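Local coordinates for adenylate kinase (Schistosoma mansoni, PDB 3UMF), which catalyses the reversible transfer of a phosphoryl group between adenine nucleotides, converting ATP and AMP into two molecules of ADP, at residues A[89-101]-A[116-130]. Residues are numbered along the deposited sequence; the frame is centred on the assembly and turned at random.
Sequences PLEVVLALLKEAM and YPRELDQGIKFEKEV
With chi1 at 171°, Leu-90 holds CG opposite its backbone N and sends its two methyls to different partners. CD1 meets the edge of the Tyr-116 ring, 3.4 Å from OH of that tyrosine, and also touches CG of Gln-122. CD2 rests on the aliphatic chain of Lys-125, 3.6 Å from CD of that lysine. Tyr-116 likewise has CG trans to its N (chi1 -168°), which directs the ring toward helix 90-101. Leu-97 CD1 and Pro-117 CB sit off-centre on its opposite faces. Leu-94 CD1 lies 3.2 Å from Tyr-116 OH and 3.9 Å from Phe-126 CD2, bridging the two aromatic residues. In the Rossmann-like adenylate kinase fold, both helices flank the parallel sheet and run in the same general sense, the axes of 90-101 and 120-129 crossing at -43°. Phe-126 reaches toward strand 30-35, where it meets Phe-33 edge-to-face. Leu-97 CD1 sits at the Phe-126 ring edge, 3.9 Å from CE2. Met-101 SD makes an oblique Met-aromatic contact, 3.8 Å from Phe-126 CZ, and also touches Val-130 CG1. Lys-98 NZ gives a weak hydrogen bond to Glu-129 O (3.3 Å). Glu-91 OE2 and Lys-125 NZ form a long salt bridge (3.9 Å).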
# COMPACT_ATOMS: atom_id res chain seq x y z
N PRO A 89 -17.20 2.61 -0.81
CA PRO A 89 -17.23 1.15 -0.90
C PRO A 89 -15.96 0.58 -1.53
O PRO A 89 -15.34 1.24 -2.37
CB PRO A 89 -18.43 0.88 -1.82
CG PRO A 89 -19.30 2.08 -1.65
CD PRO A 89 -18.36 3.23 -1.46
N LEU A 90 -15.58 -0.62 -1.12
CA LEU A 90 -14.39 -1.28 -1.65
C LEU A 90 -14.50 -1.51 -3.15
O LEU A 90 -13.51 -1.41 -3.88
CB LEU A 90 -14.16 -2.61 -0.92
CG LEU A 90 -13.10 -3.57 -1.47
CD1 LEU A 90 -11.72 -2.93 -1.45
CD2 LEU A 90 -13.09 -4.86 -0.67
N GLU A 91 -15.72 -1.79 -3.61
CA GLU A 91 -15.99 -2.03 -5.03
C GLU A 91 -15.59 -0.83 -5.90
O GLU A 91 -15.11 -1.01 -7.02
CB GLU A 91 -17.47 -2.37 -5.24
CG GLU A 91 -17.88 -3.75 -4.74
CD GLU A 91 -17.91 -3.85 -3.22
OE1 GLU A 91 -18.10 -2.82 -2.55
OE2 GLU A 91 -17.74 -4.98 -2.70
N VAL A 92 -15.80 0.38 -5.38
CA VAL A 92 -15.45 1.59 -6.11
C VAL A 92 -13.93 1.73 -6.27
O VAL A 92 -13.44 2.01 -7.36
CB VAL A 92 -16.01 2.85 -5.42
CG1 VAL A 92 -15.56 4.11 -6.16
CG2 VAL A 92 -17.53 2.79 -5.35
N VAL A 93 -13.20 1.54 -5.17
CA VAL A 93 -11.75 1.61 -5.19
C VAL A 93 -11.17 0.52 -6.10
O VAL A 93 -10.24 0.77 -6.87
CB VAL A 93 -11.16 1.44 -3.77
CG1 VAL A 93 -9.65 1.29 -3.83
CG2 VAL A 93 -11.56 2.61 -2.89
N LEU A 94 -11.75 -0.67 -6.01
CA LEU A 94 -11.31 -1.81 -6.80
C LEU A 94 -11.45 -1.56 -8.30
O LEU A 94 -10.55 -1.86 -9.07
CB LEU A 94 -12.10 -3.06 -6.39
CG LEU A 94 -11.33 -4.37 -6.25
CD1 LEU A 94 -10.07 -4.17 -5.41
CD2 LEU A 94 -12.22 -5.45 -5.63
N ALA A 95 -12.58 -0.99 -8.70
CA ALA A 95 -12.82 -0.66 -10.10
C ALA A 95 -11.85 0.41 -10.60
O ALA A 95 -11.40 0.36 -11.74
CB ALA A 95 -14.26 -0.21 -10.30
N LEU A 96 -11.53 1.37 -9.74
CA LEU A 96 -10.58 2.42 -10.10
C LEU A 96 -9.17 1.85 -10.29
O LEU A 96 -8.47 2.22 -11.23
CB LEU A 96 -10.57 3.54 -9.06
CG LEU A 96 -11.82 4.42 -8.99
CD1 LEU A 96 -11.66 5.51 -7.94
CD2 LEU A 96 -12.14 5.02 -10.35
N LEU A 97 -8.78 0.94 -9.40
CA LEU A 97 -7.49 0.26 -9.50
C LEU A 97 -7.38 -0.51 -10.81
O LEU A 97 -6.42 -0.34 -11.56
CB LEU A 97 -7.30 -0.71 -8.33
CG LEU A 97 -6.85 -0.13 -6.99
CD1 LEU A 97 -6.97 -1.17 -5.89
CD2 LEU A 97 -5.42 0.38 -7.09
N LYS A 98 -8.38 -1.34 -11.08
CA LYS A 98 -8.43 -2.15 -12.29
C LYS A 98 -8.35 -1.27 -13.54
O LYS A 98 -7.64 -1.59 -14.49
CB LYS A 98 -9.71 -2.98 -12.32
CG LYS A 98 -9.79 -4.00 -13.44
CD LYS A 98 -11.12 -4.75 -13.39
CE LYS A 98 -11.06 -6.05 -14.16
NZ LYS A 98 -12.33 -6.82 -14.05
N GLU A 99 -9.10 -0.17 -13.52
CA GLU A 99 -9.14 0.74 -14.66
C GLU A 99 -7.77 1.38 -14.89
O GLU A 99 -7.34 1.53 -16.03
CB GLU A 99 -10.19 1.83 -14.44
CG GLU A 99 -10.38 2.75 -15.63
CD GLU A 99 -10.91 4.12 -15.23
OE1 GLU A 99 -10.60 5.10 -15.93
OE2 GLU A 99 -11.65 4.20 -14.22
N ALA A 100 -7.10 1.75 -13.81
CA ALA A 100 -5.78 2.35 -13.90
C ALA A 100 -4.72 1.35 -14.39
O ALA A 100 -3.82 1.71 -15.14
CB ALA A 100 -5.37 2.95 -12.56
N MET A 101 -4.85 0.09 -13.97
CA MET A 101 -3.89 -0.94 -14.35
C MET A 101 -3.98 -1.30 -15.84
O MET A 101 -2.95 -1.48 -16.49
CB MET A 101 -4.06 -2.18 -13.47
CG MET A 101 -3.69 -1.95 -12.01
SD MET A 101 -4.01 -3.37 -10.94
CE MET A 101 -3.08 -4.64 -11.79
N TYR A 116 -2.04 -0.77 0.54
CA TYR A 116 -3.12 -1.69 0.18
C TYR A 116 -2.57 -3.10 0.09
O TYR A 116 -1.45 -3.29 -0.38
CB TYR A 116 -3.72 -1.27 -1.17
CG TYR A 116 -5.03 -1.95 -1.53
CD1 TYR A 116 -6.25 -1.33 -1.29
CD2 TYR A 116 -5.04 -3.20 -2.13
CE1 TYR A 116 -7.45 -1.95 -1.62
CE2 TYR A 116 -6.23 -3.82 -2.47
CZ TYR A 116 -7.43 -3.19 -2.21
OH TYR A 116 -8.62 -3.81 -2.55
N PRO A 117 -3.34 -4.10 0.56
CA PRO A 117 -4.63 -3.98 1.24
C PRO A 117 -4.45 -3.81 2.74
O PRO A 117 -3.53 -4.37 3.32
CB PRO A 117 -5.28 -5.33 0.96
CG PRO A 117 -4.14 -6.28 0.95
CD PRO A 117 -2.96 -5.52 0.37
N ARG A 118 -5.34 -3.04 3.37
CA ARG A 118 -5.27 -2.85 4.81
C ARG A 118 -6.07 -3.93 5.54
O ARG A 118 -5.85 -4.18 6.73
CB ARG A 118 -5.78 -1.45 5.19
CG ARG A 118 -4.95 -0.31 4.61
CD ARG A 118 -5.55 1.05 4.94
NE ARG A 118 -5.56 1.33 6.37
CZ ARG A 118 -4.59 1.98 7.01
NH1 ARG A 118 -3.53 2.42 6.35
NH2 ARG A 118 -4.68 2.19 8.32
N GLU A 119 -6.99 -4.57 4.83
CA GLU A 119 -7.82 -5.62 5.41
C GLU A 119 -7.91 -6.83 4.47
O GLU A 119 -7.65 -6.72 3.27
CB GLU A 119 -9.22 -5.08 5.74
CG GLU A 119 -9.21 -3.94 6.76
CD GLU A 119 -10.58 -3.36 7.03
OE1 GLU A 119 -11.52 -4.14 7.28
OE2 GLU A 119 -10.72 -2.11 7.00
N LEU A 120 -8.27 -7.98 5.04
CA LEU A 120 -8.25 -9.24 4.30
C LEU A 120 -9.19 -9.27 3.10
O LEU A 120 -8.85 -9.81 2.05
CB LEU A 120 -8.55 -10.41 5.24
CG LEU A 120 -8.34 -11.81 4.66
CD1 LEU A 120 -6.99 -11.89 3.98
CD2 LEU A 120 -8.45 -12.87 5.75
N ASP A 121 -10.38 -8.69 3.25
CA ASP A 121 -11.36 -8.67 2.17
C ASP A 121 -10.83 -7.91 0.96
O ASP A 121 -11.07 -8.29 -0.18
CB ASP A 121 -12.70 -8.08 2.65
CG ASP A 121 -12.55 -6.69 3.26
OD1 ASP A 121 -11.41 -6.22 3.42
OD2 ASP A 121 -13.59 -6.08 3.59
N GLN A 122 -10.08 -6.83 1.22
CA GLN A 122 -9.49 -6.03 0.16
C GLN A 122 -8.49 -6.84 -0.67
O GLN A 122 -8.43 -6.70 -1.89
CB GLN A 122 -8.80 -4.79 0.75
CG GLN A 122 -9.72 -3.87 1.54
CD GLN A 122 -8.97 -2.71 2.17
OE1 GLN A 122 -7.74 -2.65 2.13
NE2 GLN A 122 -9.72 -1.78 2.76
N GLY A 123 -7.71 -7.68 0.01
CA GLY A 123 -6.70 -8.48 -0.65
C GLY A 123 -7.28 -9.58 -1.51
O GLY A 123 -6.93 -9.71 -2.69
N ILE A 124 -8.16 -10.38 -0.93
CA ILE A 124 -8.76 -11.51 -1.63
C ILE A 124 -9.60 -11.06 -2.83
O ILE A 124 -9.47 -11.62 -3.92
CB ILE A 124 -9.61 -12.38 -0.67
CG1 ILE A 124 -8.70 -13.09 0.34
CG2 ILE A 124 -10.44 -13.40 -1.44
CD1 ILE A 124 -9.44 -13.70 1.51
N LYS A 125 -10.45 -10.05 -2.64
CA LYS A 125 -11.27 -9.54 -3.73
C LYS A 125 -10.43 -8.94 -4.86
O LYS A 125 -10.81 -9.04 -6.02
CB LYS A 125 -12.28 -8.51 -3.22
CG LYS A 125 -13.33 -9.07 -2.28
CD LYS A 125 -14.34 -8.00 -1.90
CE LYS A 125 -14.97 -8.29 -0.55
NZ LYS A 125 -15.87 -7.19 -0.11
N PHE A 126 -9.30 -8.33 -4.51
CA PHE A 126 -8.41 -7.77 -5.52
C PHE A 126 -7.87 -8.88 -6.40
O PHE A 126 -7.91 -8.79 -7.63
CB PHE A 126 -7.24 -7.02 -4.87
CG PHE A 126 -6.27 -6.42 -5.87
CD1 PHE A 126 -5.23 -7.17 -6.39
CD2 PHE A 126 -6.41 -5.11 -6.28
CE1 PHE A 126 -4.35 -6.63 -7.31
CE2 PHE A 126 -5.53 -4.55 -7.20
CZ PHE A 126 -4.50 -5.32 -7.71
N GLU A 127 -7.36 -9.93 -5.77
CA GLU A 127 -6.78 -11.05 -6.50
C GLU A 127 -7.82 -11.79 -7.33
O GLU A 127 -7.49 -12.39 -8.36
CB GLU A 127 -6.07 -12.00 -5.53
CG GLU A 127 -4.97 -11.33 -4.73
CD GLU A 127 -4.23 -12.29 -3.82
OE1 GLU A 127 -4.80 -12.67 -2.78
OE2 GLU A 127 -3.08 -12.65 -4.14
N LYS A 128 -9.08 -11.74 -6.91
CA LYS A 128 -10.17 -12.37 -7.66
C LYS A 128 -10.57 -11.51 -8.86
O LYS A 128 -10.56 -11.96 -10.00
CB LYS A 128 -11.39 -12.60 -6.77
CG LYS A 128 -12.60 -13.16 -7.51
CD LYS A 128 -13.87 -13.18 -6.65
CE LYS A 128 -14.68 -11.90 -6.81
NZ LYS A 128 -14.76 -11.11 -5.55
N GLU A 129 -10.90 -10.25 -8.58
CA GLU A 129 -11.44 -9.33 -9.57
C GLU A 129 -10.38 -8.77 -10.52
O GLU A 129 -10.69 -8.39 -11.65
CB GLU A 129 -12.17 -8.18 -8.88
CG GLU A 129 -13.30 -8.60 -7.96
CD GLU A 129 -14.65 -8.57 -8.65
OE1 GLU A 129 -14.82 -9.27 -9.67
OE2 GLU A 129 -15.54 -7.83 -8.17
N VAL A 130 -9.13 -8.70 -10.06
CA VAL A 130 -8.07 -8.12 -10.88
C VAL A 130 -7.01 -9.16 -11.26
O VAL A 130 -7.06 -9.74 -12.34
CB VAL A 130 -7.40 -6.91 -10.19
CG1 VAL A 130 -6.58 -6.11 -11.19
CG2 VAL A 130 -8.46 -6.02 -9.55